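Local coordinates for PixA inclusion body protein (Burkholderia cenocepacia, PDB 4LZK), which is of unknown function but belongs to the PixA family of bacterial inclusion body proteins, at residues Q103-F114 against S148-A159; L53-V63 against E67-N77. One frame throughout, in Å; residues are numbered along the deposited sequence.

Contact 1. Residues Q103-F114 against S148-A159; sequences QQYSGAQVFAPF and SVAKSAGSEYLA
The ring of Phe114 lies flat against Ser148, whose CB sits over the ring centre, 3.4 Å from the centroid, in a CH-pi contact. Leu158 joins the two phenylalanines of this loop. Leu158 CD2 meets Phe114 CE1, and Leu158 CD1 packs 4.1 Å from Phe111 CD2. Ala150 CB touches Phe111 at CE1, and Leu76 and Ala184 add to the packing around that ring. The backbones pair antiparallel from Gln103 with Ala159 to Gly107 with Glu156, broken by a classic beta bulge. There Tyr105 N and Ser106 N both donate to Tyr157 O, from the same face of its carbonyl plane. A separate bridge joins Phe111 with Ala150: Lys151 N donates to Val110 O, and Ala112 N to Val149 O. Glu156 reaches across the loop with an extended chain, CG anti to the backbone N (chi1 -172°). Glu156 OE1 accepts from Phe111 N at 2.8 Å, nearly along the C-O axis. Glu156 OE2 holds Phe111 O through a water that donates to both. Ser148 OG donates to Ala112 O at 2.7 Å, from above the carbonyl plane. At the outer edge Lys151 NZ is held twice by Gln109, 2.9 Å from O and 2.7 Å from OE1.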
# COMPACT_ATOMS: atom_id res chain seq x y z
N GLN C 103 25.64 -3.72 8.37
CA GLN C 103 26.08 -5.11 8.49
C GLN C 103 25.01 -6.12 8.27
O GLN C 103 23.79 -5.83 8.34
CB GLN C 103 26.71 -5.35 9.84
CG GLN C 103 25.83 -5.39 11.03
CD GLN C 103 26.67 -5.22 12.29
OE1 GLN C 103 27.04 -4.10 12.61
NE2 GLN C 103 26.95 -6.32 12.99
N GLN C 104 25.43 -7.35 7.97
CA GLN C 104 24.51 -8.44 7.88
C GLN C 104 23.91 -8.74 9.20
O GLN C 104 24.59 -8.88 10.18
CB GLN C 104 25.23 -9.70 7.38
CG GLN C 104 24.37 -10.97 7.28
CD GLN C 104 25.11 -12.03 6.54
OE1 GLN C 104 26.36 -12.00 6.47
NE2 GLN C 104 24.39 -12.99 5.99
N TYR C 105 22.60 -8.91 9.23
CA TYR C 105 21.88 -9.29 10.44
C TYR C 105 21.43 -10.77 10.35
O TYR C 105 21.49 -11.47 11.32
CB TYR C 105 20.70 -8.33 10.61
CG TYR C 105 19.91 -8.50 11.88
CD1 TYR C 105 20.36 -7.97 13.09
CD2 TYR C 105 18.68 -9.16 11.88
CE1 TYR C 105 19.62 -8.15 14.27
CE2 TYR C 105 17.94 -9.28 13.05
CZ TYR C 105 18.42 -8.79 14.24
OH TYR C 105 17.71 -8.90 15.38
N SER C 106 20.87 -11.20 9.21
CA SER C 106 20.33 -12.57 9.05
C SER C 106 20.47 -12.92 7.60
O SER C 106 20.56 -12.08 6.77
CB SER C 106 18.77 -12.66 9.26
OG SER C 106 18.34 -12.21 10.54
N GLY C 107 20.41 -14.20 7.29
CA GLY C 107 20.32 -14.63 5.94
C GLY C 107 21.59 -14.79 5.16
O GLY C 107 22.63 -14.91 5.71
N ALA C 108 21.46 -14.84 3.85
CA ALA C 108 22.62 -14.99 2.95
C ALA C 108 23.40 -13.66 2.89
O ALA C 108 22.81 -12.58 3.09
CB ALA C 108 22.14 -15.39 1.55
N GLN C 109 24.68 -13.70 2.55
CA GLN C 109 25.42 -12.42 2.30
C GLN C 109 25.11 -12.01 0.88
O GLN C 109 25.92 -12.16 -0.00
CB GLN C 109 26.95 -12.58 2.54
CG GLN C 109 27.68 -11.27 2.83
CD GLN C 109 29.19 -11.34 2.76
OE1 GLN C 109 29.74 -12.00 1.87
NE2 GLN C 109 29.89 -10.58 3.64
N VAL C 110 23.89 -11.54 0.62
CA VAL C 110 23.54 -11.05 -0.65
C VAL C 110 24.41 -9.82 -1.05
O VAL C 110 24.88 -9.74 -2.11
CB VAL C 110 22.09 -10.58 -0.60
CG1 VAL C 110 21.70 -9.81 -1.84
CG2 VAL C 110 21.18 -11.80 -0.38
N PHE C 111 24.64 -8.93 -0.14
CA PHE C 111 25.40 -7.72 -0.46
C PHE C 111 26.84 -7.93 0.06
O PHE C 111 27.07 -8.51 1.15
CB PHE C 111 24.81 -6.50 0.21
CG PHE C 111 23.52 -6.05 -0.43
CD1 PHE C 111 23.53 -5.37 -1.61
CD2 PHE C 111 22.32 -6.40 0.13
CE1 PHE C 111 22.36 -5.03 -2.25
CE2 PHE C 111 21.14 -6.10 -0.48
CZ PHE C 111 21.15 -5.37 -1.67
N ALA C 112 27.77 -7.29 -0.65
CA ALA C 112 29.14 -7.20 -0.18
C ALA C 112 29.12 -6.34 1.04
O ALA C 112 28.10 -5.67 1.25
CB ALA C 112 29.99 -6.59 -1.21
N PRO C 113 30.14 -6.44 1.90
CA PRO C 113 30.24 -5.49 3.01
C PRO C 113 30.27 -4.03 2.42
O PRO C 113 30.77 -3.80 1.31
CB PRO C 113 31.59 -5.82 3.65
CG PRO C 113 31.86 -7.22 3.26
CD PRO C 113 31.19 -7.49 1.97
N PHE C 114 29.69 -3.09 3.14
CA PHE C 114 29.50 -1.75 2.65
C PHE C 114 30.71 -0.88 2.81
O PHE C 114 31.49 -1.06 3.73
CB PHE C 114 28.29 -1.08 3.36
CG PHE C 114 26.94 -1.54 2.82
CD1 PHE C 114 26.51 -2.83 3.03
CD2 PHE C 114 26.15 -0.67 2.05
CE1 PHE C 114 25.33 -3.23 2.49
CE2 PHE C 114 24.95 -1.06 1.57
CZ PHE C 114 24.53 -2.36 1.80
N SER C 148 27.43 -0.59 -1.73
CA SER C 148 27.71 -1.99 -1.88
C SER C 148 27.25 -2.48 -3.24
O SER C 148 26.88 -1.71 -4.09
CB SER C 148 27.04 -2.74 -0.74
OG SER C 148 27.32 -4.14 -0.78
N VAL C 149 27.25 -3.81 -3.44
CA VAL C 149 26.78 -4.39 -4.67
C VAL C 149 26.13 -5.73 -4.25
O VAL C 149 26.57 -6.35 -3.28
CB VAL C 149 27.94 -4.60 -5.71
CG1 VAL C 149 28.94 -5.69 -5.25
CG2 VAL C 149 27.40 -4.94 -7.09
N ALA C 150 25.08 -6.11 -4.93
CA ALA C 150 24.50 -7.44 -4.72
C ALA C 150 25.41 -8.46 -5.40
O ALA C 150 25.65 -8.32 -6.60
CB ALA C 150 23.09 -7.52 -5.31
N LYS C 151 25.83 -9.49 -4.70
CA LYS C 151 26.76 -10.44 -5.31
C LYS C 151 26.36 -11.88 -5.15
O LYS C 151 27.01 -12.75 -5.74
CB LYS C 151 28.21 -10.28 -4.84
CG LYS C 151 28.38 -10.09 -3.37
CD LYS C 151 28.33 -11.36 -2.62
CE LYS C 151 28.92 -11.19 -1.20
NZ LYS C 151 28.75 -12.54 -0.56
N SER C 152 25.36 -12.16 -4.31
CA SER C 152 24.86 -13.55 -4.28
C SER C 152 23.34 -13.55 -4.26
O SER C 152 22.72 -12.63 -3.71
CB SER C 152 25.42 -14.31 -3.11
OG SER C 152 26.86 -14.19 -3.00
N ALA C 153 22.71 -14.56 -4.89
CA ALA C 153 21.26 -14.65 -4.89
C ALA C 153 20.77 -15.09 -3.54
O ALA C 153 21.49 -15.81 -2.83
CB ALA C 153 20.77 -15.60 -5.99
N GLY C 154 19.58 -14.63 -3.15
CA GLY C 154 18.99 -15.01 -1.91
C GLY C 154 18.43 -13.81 -1.14
O GLY C 154 18.26 -12.72 -1.71
N SER C 155 18.17 -14.04 0.12
CA SER C 155 17.52 -13.08 0.98
C SER C 155 18.39 -12.68 2.11
O SER C 155 18.94 -13.54 2.79
CB SER C 155 16.15 -13.62 1.45
OG SER C 155 15.64 -12.69 2.47
N GLU C 156 18.51 -11.38 2.37
CA GLU C 156 19.36 -10.88 3.47
C GLU C 156 18.60 -9.84 4.33
O GLU C 156 17.91 -9.03 3.78
CB GLU C 156 20.65 -10.24 2.93
CG GLU C 156 21.66 -9.89 4.03
CD GLU C 156 23.02 -9.34 3.53
OE1 GLU C 156 23.20 -9.19 2.30
OE2 GLU C 156 23.89 -9.10 4.42
N TYR C 157 18.79 -9.90 5.62
CA TYR C 157 18.42 -8.81 6.49
C TYR C 157 19.70 -8.07 6.91
O TYR C 157 20.61 -8.71 7.34
CB TYR C 157 17.60 -9.26 7.70
CG TYR C 157 16.40 -10.18 7.39
CD1 TYR C 157 15.88 -10.30 6.08
CD2 TYR C 157 15.79 -10.93 8.39
CE1 TYR C 157 14.83 -11.21 5.78
CE2 TYR C 157 14.70 -11.80 8.09
CZ TYR C 157 14.24 -11.96 6.80
OH TYR C 157 13.14 -12.81 6.53
N LEU C 158 19.70 -6.75 6.78
CA LEU C 158 20.78 -5.85 7.13
C LEU C 158 20.45 -4.98 8.33
O LEU C 158 19.30 -4.52 8.46
CB LEU C 158 20.98 -4.93 5.95
CG LEU C 158 21.29 -5.82 4.75
CD1 LEU C 158 20.30 -5.72 3.59
CD2 LEU C 158 22.71 -5.65 4.35
N ALA C 159 21.42 -4.80 9.26
CA ALA C 159 21.29 -3.84 10.29
C ALA C 159 22.02 -2.57 9.94
O ALA C 159 23.21 -2.64 9.61
CB ALA C 159 21.85 -4.42 11.58
O HOH W 1 25.31 -1.73 11.74
O HOH W 2 25.92 -7.72 3.55

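Contact 2. Residues L53-V63 against E67-N77; sequences LFMLNGHAPGV and EGNGNLGLKLN
The selenium of Met55, a selenomethionine, lies 3.1 Å from Gly70 O. Met55 SE is also 3.9 Å from Leu72 CB. The Met55 and Leu72 side chains cross at about a right angle. A bend at chi3 (82°) turns the Met55 methyl so that CE comes 4.1 Å from Leu72 CD2. Trp180 and Trp182 of strand 172-186 also pack on Met55. Strands 53-57 and 72-76 run in nearly the same direction, 20° apart, but their axes stay 7.9 Å from each other. They belong to two different sheets, and the chain between them doubles back along the edge of strand 53-57. There Gly68 N donates to Met55 O at 3.0 Å, and Met55 N makes a weak bond to Asn69 O. Gly68 O meets the edge of the Phe54 ring in its plane. A water links Leu53 O to Gly70 N. The type I turn from Asn69 to Leu72 carries an Asx turn, with Asn71 N bonded to Asn69 OD1. Farther along, Leu72 CD1 and Leu74 CD1 pack against the amide of Asn57, whose OD1 bonds to Ser65. The Val63 and Leu76 side chains lie side by side and point the same way, with Val63 CG2 4.0 Å from Leu76 CB. At the far end Asn77 ND2 donates to Pro61 O in the carbonyl plane, on a lone pair, and also to Asp80.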
# COMPACT_ATOMS: atom_id res chain seq x y z
N LEU C 53 10.87 4.73 10.87
CA LEU C 53 11.54 5.33 9.78
C LEU C 53 10.88 4.93 8.48
O LEU C 53 9.97 4.13 8.49
CB LEU C 53 13.04 4.98 9.79
CG LEU C 53 13.32 3.47 9.55
CD1 LEU C 53 14.35 3.35 8.44
CD2 LEU C 53 13.84 2.88 10.82
N PHE C 54 11.34 5.48 7.38
CA PHE C 54 10.82 5.18 6.05
C PHE C 54 12.05 4.93 5.13
O PHE C 54 13.08 5.58 5.30
CB PHE C 54 10.07 6.37 5.55
CG PHE C 54 9.03 6.88 6.50
CD1 PHE C 54 7.79 6.27 6.57
CD2 PHE C 54 9.26 7.97 7.30
CE1 PHE C 54 6.79 6.75 7.43
CE2 PHE C 54 8.25 8.47 8.17
CZ PHE C 54 7.03 7.85 8.22
N MSE C 55 11.96 4.04 4.19
CA MSE C 55 13.10 3.80 3.25
C MSE C 55 12.55 3.93 1.84
O MSE C 55 11.49 3.46 1.56
CB MSE C 55 13.71 2.44 3.45
CG MSE C 55 14.60 2.37 4.69
SE MSE C 55 15.51 0.64 4.92
CE MSE C 55 16.96 0.98 3.73
N LEU C 56 13.26 4.64 0.99
CA LEU C 56 12.88 4.89 -0.39
C LEU C 56 14.03 4.48 -1.29
O LEU C 56 15.23 4.55 -0.86
CB LEU C 56 12.69 6.37 -0.53
CG LEU C 56 11.62 6.96 0.43
CD1 LEU C 56 11.64 8.42 0.22
CD2 LEU C 56 10.22 6.41 0.28
N ASN C 57 13.73 4.10 -2.51
CA ASN C 57 14.76 3.78 -3.47
C ASN C 57 14.31 4.19 -4.88
O ASN C 57 13.13 4.28 -5.19
CB ASN C 57 15.15 2.28 -3.43
CG ASN C 57 14.02 1.41 -3.84
OD1 ASN C 57 13.18 1.09 -3.02
ND2 ASN C 57 13.88 1.15 -5.17
N GLY C 58 15.26 4.53 -5.71
CA GLY C 58 14.92 4.91 -7.08
C GLY C 58 14.55 3.71 -7.92
O GLY C 58 14.87 2.57 -7.62
N HIS C 59 13.80 3.97 -8.96
CA HIS C 59 13.33 2.84 -9.80
C HIS C 59 14.38 2.37 -10.80
O HIS C 59 15.18 3.14 -11.26
CB HIS C 59 12.05 3.23 -10.50
CG HIS C 59 10.94 3.55 -9.55
ND1 HIS C 59 10.40 2.60 -8.71
CD2 HIS C 59 10.27 4.70 -9.30
CE1 HIS C 59 9.44 3.15 -7.99
NE2 HIS C 59 9.34 4.43 -8.33
N ALA C 60 14.33 1.11 -11.16
CA ALA C 60 15.22 0.52 -12.16
C ALA C 60 14.62 -0.81 -12.64
O ALA C 60 13.86 -1.42 -11.92
CB ALA C 60 16.60 0.32 -11.59
N PRO C 61 15.00 -1.29 -13.84
CA PRO C 61 14.36 -2.56 -14.28
C PRO C 61 14.75 -3.74 -13.39
O PRO C 61 15.92 -3.92 -13.11
CB PRO C 61 14.86 -2.74 -15.72
CG PRO C 61 15.23 -1.34 -16.15
CD PRO C 61 15.81 -0.69 -14.91
N GLY C 62 13.77 -4.46 -12.87
CA GLY C 62 14.01 -5.61 -12.04
C GLY C 62 14.25 -5.24 -10.58
O GLY C 62 14.62 -6.08 -9.77
N VAL C 63 14.04 -3.98 -10.23
CA VAL C 63 14.17 -3.54 -8.89
C VAL C 63 12.75 -3.19 -8.35
O VAL C 63 12.03 -2.53 -9.01
CB VAL C 63 15.06 -2.29 -8.87
CG1 VAL C 63 15.10 -1.72 -7.48
CG2 VAL C 63 16.44 -2.65 -9.35
N GLU C 67 7.87 0.81 -1.10
CA GLU C 67 8.28 2.22 -1.00
C GLU C 67 7.68 2.88 0.24
O GLU C 67 6.48 2.87 0.43
CB GLU C 67 7.82 2.96 -2.26
CG GLU C 67 8.49 2.41 -3.54
CD GLU C 67 7.95 2.91 -4.91
OE1 GLU C 67 6.75 3.31 -5.07
OE2 GLU C 67 8.78 2.88 -5.88
N GLY C 68 8.50 3.43 1.10
CA GLY C 68 8.02 4.06 2.28
C GLY C 68 8.23 3.27 3.52
O GLY C 68 8.46 3.82 4.56
N ASN C 69 8.07 1.96 3.45
CA ASN C 69 8.22 1.16 4.65
C ASN C 69 9.66 1.14 5.20
O ASN C 69 10.62 1.03 4.40
CB ASN C 69 7.84 -0.25 4.19
CG ASN C 69 7.73 -1.20 5.31
OD1 ASN C 69 8.57 -1.25 6.23
ND2 ASN C 69 6.64 -1.94 5.31
N GLY C 70 9.87 1.17 6.52
CA GLY C 70 11.20 1.23 7.05
C GLY C 70 12.00 -0.07 6.84
O GLY C 70 13.25 -0.12 6.94
N ASN C 71 11.26 -1.14 6.55
CA ASN C 71 11.81 -2.42 6.20
C ASN C 71 12.26 -2.60 4.73
O ASN C 71 13.01 -3.56 4.39
CB ASN C 71 10.72 -3.47 6.53
CG ASN C 71 11.22 -4.85 6.45
OD1 ASN C 71 11.89 -5.34 7.38
ND2 ASN C 71 10.91 -5.51 5.33
N LEU C 72 11.86 -1.68 3.89
CA LEU C 72 12.11 -1.62 2.45
C LEU C 72 11.62 -2.82 1.63
O LEU C 72 10.86 -2.62 0.67
CB LEU C 72 13.55 -1.23 2.11
CG LEU C 72 13.72 -0.75 0.63
CD1 LEU C 72 12.78 0.34 0.18
CD2 LEU C 72 15.15 -0.37 0.31
N GLY C 73 12.02 -4.04 1.98
CA GLY C 73 11.60 -5.21 1.16
C GLY C 73 12.18 -5.09 -0.24
O GLY C 73 11.49 -5.31 -1.26
N LEU C 74 13.45 -4.71 -0.34
CA LEU C 74 14.06 -4.41 -1.63
C LEU C 74 14.30 -5.71 -2.39
O LEU C 74 14.73 -6.71 -1.82
CB LEU C 74 15.41 -3.74 -1.42
CG LEU C 74 16.16 -3.27 -2.62
CD1 LEU C 74 15.48 -2.17 -3.43
CD2 LEU C 74 17.59 -2.83 -2.20
N LYS C 75 13.98 -5.70 -3.66
CA LYS C 75 14.30 -6.86 -4.50
C LYS C 75 15.02 -6.37 -5.68
O LYS C 75 14.54 -5.51 -6.37
CB LYS C 75 13.05 -7.58 -4.96
CG LYS C 75 12.37 -8.29 -3.84
CD LYS C 75 10.94 -8.48 -4.16
CE LYS C 75 10.33 -9.67 -3.46
NZ LYS C 75 10.51 -10.86 -4.35
N LEU C 76 16.20 -6.91 -5.94
CA LEU C 76 16.95 -6.41 -7.07
C LEU C 76 17.76 -7.54 -7.79
O LEU C 76 17.57 -8.70 -7.50
CB LEU C 76 17.82 -5.24 -6.62
CG LEU C 76 19.17 -5.47 -5.91
CD1 LEU C 76 19.66 -4.22 -5.14
CD2 LEU C 76 19.25 -6.63 -5.02
N ASN C 77 18.57 -7.18 -8.76
CA ASN C 77 19.36 -8.14 -9.54
C ASN C 77 20.77 -8.33 -8.98
O ASN C 77 21.42 -7.33 -8.64
CB ASN C 77 19.42 -7.74 -11.02
CG ASN C 77 18.09 -7.27 -11.57
OD1 ASN C 77 17.31 -8.09 -12.08
ND2 ASN C 77 17.82 -5.91 -11.47
O HOH W 3 7.93 2.32 8.58

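How the contacts relate
Contact 2 closes before contact 1 opens along the chain, and their centres lie about 15 Å apart. Both bring together parts of the same two mixed sheets. Strands 53-57 and 142-149 belong to one sheet. Strands 72-76, 96-105 and 154-167 belong to the other, where 172-186 pairs with both 72-76 and 154-167. The two contacts touch where Ala150 CB packs 4.0 Å from Leu76 CD2 and Phe111 CZ lies 4.0 Å from Leu76 CD1. They also meet between subunits: Ser106 and Tyr157 of contact 1 bond to Asn77 and Leu76 of a neighbouring subunit. The same regions thus serve both the fold and the six-chain assembly.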